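Local coordinates for protein diguanylate cyclase TpbB (Pseudomonas aeruginosa, PDB 4IOB) that catalyses, through its cytoplasmic GGDEF domain, the condensation of two GTP molecules to cyclic di-GMP, a second messenger that promotes biofilm formation, at residues Asp20-Arg25 with Ala124-His129; Gln104-Ile107 with Ser113-Ser116; Asp141-Ile146 with Ser154-Glu159. All blocks are in the same frame, centred on the assembly; numbering follows the deposited sequence.

From the N terminus the chain runs through helix 7-23 into contact 1, whose second half lies 99 residues on, at the end of strand 119-126; this long loop takes in most of the central sheet. Contact 2 closes a much smaller loop, a hairpin of five intervening residues, and falls wholly within the span of contact 1, although the two centres lie about 37 Å apart on opposite sides of the chain's centre. Contact 3 follows in series, joining helix 133-150 to the last strand, 155-157. Contacts 1 and 3 meet on neighbouring strands of the same sheet, where Leu125 packs on Leu157; none of the loops cross.

Contact 1 of 3, residues Asp20-Arg25 with Ala124-His129; sequences DANEHR and ALYPEH
Both Tyr126 and Asn22 carry their CG opposite the backbone N (chi1 173° and -179°), and these extended side chains bring the phenol of Tyr126 to the last turn of helix 7-23. Tyr126 CE2 meets Ala21 CB at a slant, 4.0 Å away, and OH comes to 3.3 Å from Asn22 CB. The Asn22 amide passes the hydroxyl obliquely, its plane turned 34° from that of the ring, with ND2 3.4 Å from Tyr126 OH. Ala21 is buried and points its methyl at the strand, whereas Asn22 sits at the exposed margin. The peptide bond between Tyr126 and Pro127 is cis, which folds the proline back over its neighbour; Pro127 CB lies over the centre of one ring face and probably restricts how the ring can tilt. Behind the tyrosine, the turn is closed twice: His129 N donates to Leu125 O, and Leu125 N donates to His129 ND1 (2.7 Å), almost in the plane of the imidazole. With ND1 accepting, a neutral imidazole would carry its proton on NE2. Tyr126 also bonds through its backbone to Leu28, in the strand that follows helix 7-23 in the chain. The last turn of that helix thus rests against Tyr126 where the chain leaves the inner strand 119-126, next to strand 27-35, a small packing contact between helix and central sheet of the GGDEF domain, away from the magnesium site.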
ATOM      1  N   ASP A  20       8.897  -2.078  19.110  1.00 53.83           N
ATOM      2  CA  ASP A  20       7.696  -2.185  19.925  1.00 52.76           C
ATOM      3  C   ASP A  20       7.087  -3.577  19.803  1.00 56.12           C
ATOM      4  O   ASP A  20       6.744  -4.206  20.805  1.00 58.01           O
ATOM      5  CB  ASP A  20       6.673  -1.125  19.508  1.00 44.65           C
ATOM      6  CG  ASP A  20       5.421  -1.153  20.362  0.50 43.69           C
ATOM      7  OD1 ASP A  20       5.361  -1.969  21.306  0.50 43.46           O
ATOM      8  OD2 ASP A  20       4.496  -0.359  20.089  0.50 43.06           O
ATOM      9  N   ALA A  21       6.960  -4.054  18.569  1.00 60.41           N
ATOM     10  CA  ALA A  21       6.374  -5.363  18.305  1.00 63.05           C
ATOM     11  C   ALA A  21       7.177  -6.482  18.961  1.00 65.81           C
ATOM     12  O   ALA A  21       6.616  -7.349  19.629  1.00 67.79           O
ATOM     13  CB  ALA A  21       6.258  -5.599  16.807  1.00 60.51           C
ATOM     14  N   ASN A  22       8.492  -6.458  18.764  1.00 67.80           N
ATOM     15  CA  ASN A  22       9.366  -7.473  19.341  1.00 70.42           C
ATOM     16  C   ASN A  22       9.390  -7.406  20.864  1.00 72.75           C
ATOM     17  O   ASN A  22       9.205  -8.418  21.542  1.00 74.87           O
ATOM     18  CB  ASN A  22      10.784  -7.346  18.780  1.00 69.64           C
ATOM     19  CG  ASN A  22      11.725  -8.397  19.334  1.00 69.55           C
ATOM     20  OD1 ASN A  22      11.615  -8.796  20.494  1.00 68.56           O
ATOM     21  ND2 ASN A  22      12.662  -8.848  18.507  1.00 69.34           N
ATOM     22  N   GLU A  23       9.617  -6.210  21.397  1.00 75.09           N
ATOM     23  CA  GLU A  23       9.639  -6.013  22.840  1.00 78.45           C
ATOM     24  C   GLU A  23       8.411  -6.671  23.457  1.00 79.73           C
ATOM     25  O   GLU A  23       8.518  -7.672  24.166  1.00 83.36           O
ATOM     26  CB  GLU A  23       9.663  -4.521  23.173  1.00 78.00           C
ATOM     27  CG  GLU A  23      10.454  -4.180  24.425  1.00 80.40           C
ATOM     28  CD  GLU A  23      11.946  -4.382  24.237  1.00 82.74           C
ATOM     29  OE1 GLU A  23      12.399  -4.427  23.073  1.00 83.48           O
ATOM     30  OE2 GLU A  23      12.666  -4.492  25.251  1.00 81.27           O
ATOM     31  N   HIS A  24       7.245  -6.099  23.179  1.00 78.20           N
ATOM     32  CA  HIS A  24       5.981  -6.688  23.588  1.00 78.53           C
ATOM     33  C   HIS A  24       5.548  -7.630  22.504  1.00 78.92           C
ATOM     34  O   HIS A  24       5.709  -7.331  21.320  1.00 84.65           O
ATOM     35  CB  HIS A  24       4.939  -5.595  23.796  1.00 77.06           C
ATOM     36  CG  HIS A  24       3.960  -5.882  24.910  0.50 77.63           C
ATOM     37  ND1 HIS A  24       4.318  -6.514  26.042  0.50 77.12           N
ATOM     38  CD2 HIS A  24       2.608  -5.567  25.046  0.50 77.03           C
ATOM     39  CE1 HIS A  24       3.249  -6.618  26.855  0.50 75.98           C
ATOM     40  NE2 HIS A  24       2.204  -6.037  26.244  0.50 76.04           N
ATOM     41  N   ARG A  25       5.005  -8.782  22.882  1.00 77.39           N
ATOM     42  CA  ARG A  25       4.601  -9.779  21.893  1.00 76.78           C
ATOM     43  C   ARG A  25       3.454  -9.290  21.016  1.00 76.19           C
ATOM     44  O   ARG A  25       2.291  -9.318  21.419  1.00 80.51           O
ATOM     45  CB  ARG A  25       4.249 -11.108  22.567  1.00 79.44           C
ATOM     46  N   ALA A 124       3.589  -8.031   3.509  1.00 35.44           N
ATOM     47  CA  ALA A 124       4.675  -8.673   4.242  1.00 36.78           C
ATOM     48  C   ALA A 124       4.394  -8.614   5.739  1.00 37.83           C
ATOM     49  O   ALA A 124       3.957  -7.585   6.255  1.00 39.46           O
ATOM     50  CB  ALA A 124       6.001  -8.005   3.921  1.00 37.11           C
ATOM     51  N   LEU A 125       4.648  -9.717   6.435  1.00 38.50           N
ATOM     52  CA  LEU A 125       4.289  -9.821   7.846  1.00 40.49           C
ATOM     53  C   LEU A 125       5.492  -9.994   8.765  1.00 40.98           C
ATOM     54  O   LEU A 125       6.507 -10.576   8.382  1.00 40.79           O
ATOM     55  CB  LEU A 125       3.319 -10.985   8.060  1.00 41.05           C
ATOM     56  CG  LEU A 125       1.918 -10.838   7.468  1.00 40.72           C
ATOM     57  CD1 LEU A 125       1.183 -12.170   7.508  1.00 41.67           C
ATOM     58  CD2 LEU A 125       1.133  -9.765   8.209  1.00 41.15           C
ATOM     59  N   TYR A 126       5.365  -9.484   9.986  1.00 43.37           N
ATOM     60  CA  TYR A 126       6.354  -9.728  11.024  1.00 45.29           C
ATOM     61  C   TYR A 126       5.725 -10.504  12.177  1.00 46.78           C
ATOM     62  O   TYR A 126       4.600 -10.215  12.585  1.00 48.90           O
ATOM     63  CB  TYR A 126       6.950  -8.419  11.539  1.00 45.24           C
ATOM     64  CG  TYR A 126       7.849  -8.616  12.736  1.00 45.88           C
ATOM     65  CD1 TYR A 126       9.205  -8.871  12.577  1.00 47.35           C
ATOM     66  CD2 TYR A 126       7.339  -8.565  14.027  1.00 44.38           C
ATOM     67  CE1 TYR A 126      10.030  -9.059  13.670  1.00 47.81           C
ATOM     68  CE2 TYR A 126       8.155  -8.752  15.126  1.00 45.20           C
ATOM     69  CZ  TYR A 126       9.498  -8.998  14.941  1.00 47.98           C
ATOM     70  OH  TYR A 126      10.316  -9.185  16.032  1.00 50.84           O
ATOM     71  N   PRO A 127       6.461 -11.490  12.710  1.00 47.12           N
ATOM     72  CA  PRO A 127       7.807 -11.797  12.263  1.00 47.23           C
ATOM     73  C   PRO A 127       7.849 -12.978  11.299  1.00 48.58           C
ATOM     74  O   PRO A 127       8.925 -13.511  11.026  1.00 50.72           O
ATOM     75  CB  PRO A 127       8.508 -12.177  13.568  1.00 47.60           C
ATOM     76  CG  PRO A 127       7.419 -12.733  14.438  1.00 46.55           C
ATOM     77  CD  PRO A 127       6.085 -12.302  13.878  1.00 46.28           C
ATOM     78  N   GLU A 128       6.691 -13.381  10.786  1.00 50.26           N
ATOM     79  CA  GLU A 128       6.607 -14.551   9.916  1.00 51.31           C
ATOM     80  C   GLU A 128       7.565 -14.484   8.727  1.00 51.45           C
ATOM     81  O   GLU A 128       8.406 -15.365   8.550  1.00 53.00           O
ATOM     82  CB  GLU A 128       5.171 -14.763   9.428  1.00 51.66           C
ATOM     83  N   HIS A 129       7.434 -13.440   7.914  1.00 49.83           N
ATOM     84  CA  HIS A 129       8.238 -13.320   6.700  1.00 47.47           C
ATOM     85  C   HIS A 129       9.619 -12.795   6.968  1.00 47.83           C
ATOM     86  O   HIS A 129      10.611 -13.439   6.627  1.00 48.44           O
ATOM     87  CB  HIS A 129       7.536 -12.442   5.669  1.00 45.62           C
ATOM     88  CG  HIS A 129       6.136 -12.895   5.336  1.00 45.71           C
ATOM     89  ND1 HIS A 129       4.929 -12.198   5.317  1.00 47.09           N
ATOM     90  CD2 HIS A 129       5.850 -14.158   4.970  1.00 45.72           C
ATOM     91  CE1 HIS A 129       3.967 -13.068   4.946  1.00 45.83           C
ATOM     92  NE2 HIS A 129       4.530 -14.268   4.735  1.00 45.57           N
TER

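Contact 2 of 3, residues Gln104-Ile107 with Ser113-Ser116; sequences QAPI and STVS
Ile107 and Val115 face each other as an antiparallel hydrogen-bonded pair, and the tight part of the contact is built around them. Ile107 N donates to Val115 O (2.9 Å, 156° at the hydrogen). The return bond, Val115 N to Ile107 O, measures 2.8 Å. The same Ile107 O also receives a CA-H...O contact from Thr114 CA at 3.3 Å, so two donors of the second strand converge on one oxygen. Both side chains project from the same buried face of the ribbon. Ile107 sets CG1 opposite its carbonyl carbon (chi1 -66°), beside its own N-H, which leaves CG1 3.8 Å from Val115 O; the side chain also rests on Val53, Asn56 and Arg60 of helix 47-62. This two-stranded β-hairpin, strands 107-108 and 114-115, stands apart from the five-stranded central sheet of the GGDEF domain. It lies near the metal site all the same: the side chain of Ile107 is about 7 Å from that of Ser35, a magnesium ligand. The other face of the ribbon is looser and largely solvent-facing. There the side chains of Pro106 and Thr114 run alongside each other in the same direction, and Thr114 OG1 comes beside Pro106 CB. Ser116 OG approaches the same proline, at 3.8 Å from both Pro106 CB and CG, so two hydroxyls flank the ring. At the start of the hairpin Arg60 hydrogen-bonds through NH1 to Ala105 O and through NH2 to Pro106 O, tying the incoming loop to the helix. Near the turn the hydroxyl of Ser113 bonds to Asp111.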
ATOM      1  N   GLN A 104     -13.100   0.262  -6.198  1.00 60.34           N
ATOM      2  CA  GLN A 104     -14.109  -0.246  -7.119  1.00 62.60           C
ATOM      3  C   GLN A 104     -14.996   0.881  -7.640  1.00 61.32           C
ATOM      4  O   GLN A 104     -15.605   0.764  -8.703  1.00 62.33           O
ATOM      5  CB  GLN A 104     -14.954  -1.326  -6.439  1.00 65.31           C
ATOM      6  CG  GLN A 104     -15.714  -2.219  -7.406  1.00 70.55           C
ATOM      7  CD  GLN A 104     -16.238  -3.476  -6.743  1.00 73.97           C
ATOM      8  OE1 GLN A 104     -16.005  -3.600  -5.442  1.00 78.96           O
ATOM      9  NE2 GLN A 104     -16.845  -4.327  -7.393  1.00 75.01           N
ATOM     10  N   ALA A 105     -15.063   1.975  -6.886  1.00 60.40           N
ATOM     11  CA  ALA A 105     -15.824   3.146  -7.302  1.00 57.81           C
ATOM     12  C   ALA A 105     -14.969   4.050  -8.184  1.00 57.94           C
ATOM     13  O   ALA A 105     -13.845   4.396  -7.821  1.00 59.84           O
ATOM     14  CB  ALA A 105     -16.331   3.910  -6.089  1.00 56.20           C
ATOM     15  N   PRO A 106     -15.505   4.434  -9.353  1.00 57.55           N
ATOM     16  CA  PRO A 106     -14.796   5.253 -10.336  1.00 55.61           C
ATOM     17  C   PRO A 106     -14.272   6.562  -9.748  1.00 53.15           C
ATOM     18  O   PRO A 106     -14.857   7.099  -8.808  1.00 52.05           O
ATOM     19  CB  PRO A 106     -15.870   5.545 -11.386  1.00 55.54           C
ATOM     20  CG  PRO A 106     -16.826   4.408 -11.270  1.00 56.56           C
ATOM     21  CD  PRO A 106     -16.855   4.066  -9.809  1.00 58.34           C
ATOM     22  N   ILE A 107     -13.176   7.064 -10.311  1.00 49.90           N
ATOM     23  CA  ILE A 107     -12.594   8.329  -9.874  1.00 48.82           C
ATOM     24  C   ILE A 107     -12.992   9.469 -10.806  1.00 49.08           C
ATOM     25  O   ILE A 107     -12.665   9.457 -11.993  1.00 48.14           O
ATOM     26  CB  ILE A 107     -11.058   8.255  -9.802  1.00 47.84           C
ATOM     27  CG1 ILE A 107     -10.621   7.281  -8.706  1.00 48.03           C
ATOM     28  CG2 ILE A 107     -10.470   9.635  -9.553  1.00 45.69           C
ATOM     29  CD1 ILE A 107      -9.120   7.171  -8.550  1.00 45.95           C
ATOM     30  N   SER A 113     -14.676  13.726 -16.462  1.00 57.37           N
ATOM     31  CA  SER A 113     -14.274  12.408 -16.941  1.00 56.17           C
ATOM     32  C   SER A 113     -14.040  11.451 -15.776  1.00 55.71           C
ATOM     33  O   SER A 113     -13.542  11.849 -14.724  1.00 56.19           O
ATOM     34  CB  SER A 113     -13.016  12.510 -17.807  1.00 57.44           C
ATOM     35  OG  SER A 113     -11.946  13.100 -17.089  1.00 58.56           O
ATOM     36  N   THR A 114     -14.405  10.188 -15.971  1.00 53.87           N
ATOM     37  CA  THR A 114     -14.242   9.177 -14.933  1.00 52.94           C
ATOM     38  C   THR A 114     -13.088   8.234 -15.257  1.00 50.63           C
ATOM     39  O   THR A 114     -12.814   7.953 -16.424  1.00 48.13           O
ATOM     40  CB  THR A 114     -15.528   8.352 -14.740  1.00 54.88           C
ATOM     41  OG1 THR A 114     -15.342   7.413 -13.674  1.00 57.72           O
ATOM     42  CG2 THR A 114     -15.876   7.601 -16.017  1.00 58.15           C
ATOM     43  N   VAL A 115     -12.416   7.750 -14.219  1.00 49.49           N
ATOM     44  CA  VAL A 115     -11.305   6.824 -14.392  1.00 50.69           C
ATOM     45  C   VAL A 115     -11.364   5.697 -13.366  1.00 50.41           C
ATOM     46  O   VAL A 115     -11.250   5.933 -12.164  1.00 50.53           O
ATOM     47  CB  VAL A 115      -9.946   7.539 -14.278  1.00 50.34           C
ATOM     48  CG1 VAL A 115      -8.808   6.537 -14.402  1.00 49.95           C
ATOM     49  CG2 VAL A 115      -9.827   8.622 -15.339  1.00 52.76           C
ATOM     50  N   SER A 116     -11.545   4.473 -13.850  1.00 49.17           N
ATOM     51  CA  SER A 116     -11.604   3.307 -12.980  1.00 52.35           C
ATOM     52  C   SER A 116     -10.259   2.592 -12.941  1.00 53.15           C
ATOM     53  O   SER A 116      -9.723   2.202 -13.979  1.00 53.22           O
ATOM     54  CB  SER A 116     -12.702   2.346 -13.440  1.00 51.72           C
ATOM     55  OG  SER A 116     -13.977   2.958 -13.362  1.00 53.80           O
TER

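Contact 3 of 3, residues Asp141-Ile146 with Ser154-Glu159; sequences DMAMYI and SRRLAE
The guanidinium of Arg156 is approached obliquely from helix 133-150 by Ile146 CD1 and Ala143 CB, and at its edge, in plane, stands its own chain, Ala158 C and Glu159 N. The placement of this whole group is doubtful, since the model sets NH1 impossibly close to Leu157 O; the contact is better judged by Arg156 CG and the alanines. The aliphatic stem leaves opposite the backbone N (chi1 161°), which puts CG 3.2 Å from Ala143 O, and a bend at chi2 (81°) turns the rest of the chain. One turn further along the helix from Ala143, Ile146 crosses the polar end of the arginine. Ala143 meets Ala158, just past the strand, with its CB 3.6 Å from Ala158 CB, at the point where the two backbones come nearest. The short axes approach to 7.4 Å at 131°. This helix links the parallel neighbours 119-126 and 155-157 in a β-α-β unit; Arg155, on the opposite side of the strand, pairs with Asp97 of helix 89-102. The chemistry is therefore mixed: alanine methyls pack apolar, while an arginine methylene lies against a helix carbonyl, and the segments share no hydrogen bond.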
ATOM      1  N   ASP A 141       7.610  -5.814  -1.396  1.00 38.86           N
ATOM      2  CA  ASP A 141       7.893  -5.342  -2.744  1.00 39.07           C
ATOM      3  C   ASP A 141       7.760  -6.479  -3.752  1.00 39.73           C
ATOM      4  O   ASP A 141       7.099  -6.338  -4.780  1.00 39.13           O
ATOM      5  CB  ASP A 141       9.299  -4.742  -2.808  1.00 39.98           C
ATOM      6  CG  ASP A 141       9.547  -3.965  -4.086  1.00 40.24           C
ATOM      7  OD1 ASP A 141       8.583  -3.747  -4.849  1.00 40.22           O
ATOM      8  OD2 ASP A 141      10.706  -3.566  -4.325  1.00 42.28           O
ATOM      9  N   MET A 142       8.390  -7.610  -3.446  1.00 41.39           N
ATOM     10  CA  MET A 142       8.369  -8.762  -4.340  1.00 43.20           C
ATOM     11  C   MET A 142       6.978  -9.380  -4.436  1.00 42.45           C
ATOM     12  O   MET A 142       6.526  -9.746  -5.520  1.00 42.14           O
ATOM     13  CB  MET A 142       9.387  -9.812  -3.889  1.00 46.46           C
ATOM     14  CG  MET A 142      10.824  -9.315  -3.884  1.00 51.36           C
ATOM     15  SD  MET A 142      11.322  -8.606  -5.467  1.00 57.99           S
ATOM     16  CE  MET A 142      11.088 -10.007  -6.557  1.00 57.55           C
ATOM     17  N   ALA A 143       6.303  -9.496  -3.297  1.00 41.66           N
ATOM     18  CA  ALA A 143       4.947 -10.026  -3.271  1.00 41.36           C
ATOM     19  C   ALA A 143       4.013  -9.126  -4.071  1.00 41.79           C
ATOM     20  O   ALA A 143       3.013  -9.582  -4.624  1.00 42.48           O
ATOM     21  CB  ALA A 143       4.457 -10.165  -1.839  1.00 41.61           C
ATOM     22  N   MET A 144       4.352  -7.841  -4.127  1.00 42.63           N
ATOM     23  CA  MET A 144       3.551  -6.869  -4.860  1.00 43.71           C
ATOM     24  C   MET A 144       3.852  -6.933  -6.355  1.00 43.49           C
ATOM     25  O   MET A 144       3.042  -6.510  -7.181  1.00 43.13           O
ATOM     26  CB  MET A 144       3.796  -5.458  -4.317  1.00 45.13           C
ATOM     27  CG  MET A 144       2.921  -4.384  -4.941  1.00 47.09           C
ATOM     28  SD  MET A 144       3.554  -3.806  -6.526  1.00 53.23           S
ATOM     29  CE  MET A 144       5.019  -2.921  -5.996  1.00 50.99           C
ATOM     30  N   TYR A 145       5.019  -7.469  -6.697  1.00 43.29           N
ATOM     31  CA  TYR A 145       5.395  -7.667  -8.092  1.00 41.22           C
ATOM     32  C   TYR A 145       4.700  -8.895  -8.670  1.00 40.70           C
ATOM     33  O   TYR A 145       4.113  -8.837  -9.750  1.00 42.46           O
ATOM     34  CB  TYR A 145       6.912  -7.806  -8.231  1.00 39.61           C
ATOM     35  CG  TYR A 145       7.355  -8.384  -9.557  1.00 40.13           C
ATOM     36  CD1 TYR A 145       7.454  -7.584 -10.690  1.00 39.50           C
ATOM     37  CD2 TYR A 145       7.677  -9.729  -9.677  1.00 39.21           C
ATOM     38  CE1 TYR A 145       7.858  -8.109 -11.903  1.00 38.73           C
ATOM     39  CE2 TYR A 145       8.082 -10.263 -10.885  1.00 38.95           C
ATOM     40  CZ  TYR A 145       8.171  -9.449 -11.995  1.00 38.39           C
ATOM     41  OH  TYR A 145       8.575  -9.981 -13.198  1.00 37.24           O
ATOM     42  N   ILE A 146       4.769 -10.006  -7.944  1.00 39.88           N
ATOM     43  CA  ILE A 146       4.137 -11.244  -8.381  1.00 39.92           C
ATOM     44  C   ILE A 146       2.634 -11.059  -8.565  1.00 40.74           C
ATOM     45  O   ILE A 146       2.044 -11.588  -9.507  1.00 40.92           O
ATOM     46  CB  ILE A 146       4.392 -12.395  -7.390  1.00 38.52           C
ATOM     47  CG1 ILE A 146       5.889 -12.701  -7.306  1.00 38.10           C
ATOM     48  CG2 ILE A 146       3.616 -13.636  -7.802  1.00 37.25           C
ATOM     49  CD1 ILE A 146       6.225 -13.878  -6.416  1.00 37.88           C
ATOM     50  N   SER A 154      -5.405  -7.144  -7.092  1.00 50.62           N
ATOM     51  CA  SER A 154      -5.390  -8.219  -6.113  1.00 48.65           C
ATOM     52  C   SER A 154      -4.340  -7.972  -5.038  1.00 47.52           C
ATOM     53  O   SER A 154      -3.395  -7.209  -5.239  1.00 47.02           O
ATOM     54  CB  SER A 154      -5.118  -9.559  -6.800  1.00 50.24           C
ATOM     55  OG  SER A 154      -3.827  -9.580  -7.384  1.00 47.98           O
ATOM     56  N   ARG A 155      -4.519  -8.622  -3.895  1.00 47.38           N
ATOM     57  CA  ARG A 155      -3.548  -8.572  -2.813  1.00 46.78           C
ATOM     58  C   ARG A 155      -2.809  -9.902  -2.754  1.00 45.99           C
ATOM     59  O   ARG A 155      -3.350 -10.937  -3.146  1.00 45.79           O
ATOM     60  CB  ARG A 155      -4.251  -8.311  -1.486  1.00 45.37           C
ATOM     61  CG  ARG A 155      -5.553  -9.078  -1.348  1.00 45.30           C
ATOM     62  CD  ARG A 155      -5.814  -9.487   0.089  1.00 45.38           C
ATOM     63  NE  ARG A 155      -6.819 -10.542   0.155  1.00 44.62           N
ATOM     64  CZ  ARG A 155      -6.607 -11.793  -0.239  1.00 43.86           C
ATOM     65  NH1 ARG A 155      -5.427 -12.144  -0.733  1.00 41.37           N
ATOM     66  NH2 ARG A 155      -7.576 -12.693  -0.143  1.00 44.61           N
ATOM     67  N   ARG A 156      -1.578  -9.877  -2.259  1.00 46.15           N
ATOM     68  CA  ARG A 156      -0.739 -11.068  -2.260  1.00 49.24           C
ATOM     69  C   ARG A 156       0.195 -11.106  -1.056  1.00 48.16           C
ATOM     70  O   ARG A 156       0.934 -10.155  -0.801  1.00 50.16           O
ATOM     71  CB  ARG A 156       0.066 -11.133  -3.561  1.00 50.93           C
ATOM     72  CG  ARG A 156       1.293 -12.031  -3.518  1.00 52.68           C
ATOM     73  CD  ARG A 156       0.942 -13.494  -3.727  1.00 54.51           C
ATOM     74  NE  ARG A 156       2.100 -14.253  -4.189  1.00 58.20           N
ATOM     75  CZ  ARG A 156       3.127 -14.595  -3.415  1.00 61.63           C
ATOM     76  NH1 ARG A 156       3.141 -14.243  -2.136  1.00 64.23           N
ATOM     77  NH2 ARG A 156       4.140 -15.285  -3.919  1.00 61.49           N
ATOM     78  N   LEU A 157       0.155 -12.210  -0.317  1.00 48.13           N
ATOM     79  CA  LEU A 157       1.042 -12.396   0.824  1.00 49.05           C
ATOM     80  C   LEU A 157       2.357 -13.022   0.392  1.00 51.13           C
ATOM     81  O   LEU A 157       2.378 -14.076  -0.244  1.00 52.25           O
ATOM     82  CB  LEU A 157       0.379 -13.264   1.893  1.00 48.35           C
ATOM     83  CG  LEU A 157      -0.578 -12.551   2.849  1.00 48.70           C
ATOM     84  CD1 LEU A 157      -1.281 -13.560   3.744  1.00 48.25           C
ATOM     85  CD2 LEU A 157       0.167 -11.518   3.683  1.00 47.06           C
ATOM     86  N   ALA A 158       3.455 -12.367   0.745  1.00 51.78           N
ATOM     87  CA  ALA A 158       4.774 -12.862   0.399  1.00 53.82           C
ATOM     88  C   ALA A 158       4.969 -14.301   0.860  1.00 57.09           C
ATOM     89  O   ALA A 158       4.353 -14.755   1.825  1.00 56.06           O
ATOM     90  CB  ALA A 158       5.848 -11.966   0.997  1.00 51.70           C
ATOM     91  N   GLU A 159       5.823 -15.012   0.136  1.00 63.84           N
ATOM     92  CA  GLU A 159       6.354 -16.292   0.567  1.00 69.88           C
ATOM     93  C   GLU A 159       7.669 -16.444  -0.183  1.00 73.64           C
ATOM     94  O   GLU A 159       7.893 -15.764  -1.185  1.00 75.54           O
ATOM     95  CB  GLU A 159       5.394 -17.439   0.247  1.00 73.69           C
ATOM     96  CG  GLU A 159       5.655 -18.700   1.061  1.00 77.79           C
ATOM     97  CD  GLU A 159       5.460 -18.487   2.552  1.00 79.79           C
ATOM     98  OE1 GLU A 159       6.464 -18.534   3.297  1.00 79.56           O
ATOM     99  OE2 GLU A 159       4.305 -18.269   2.979  1.00 79.95           O
TER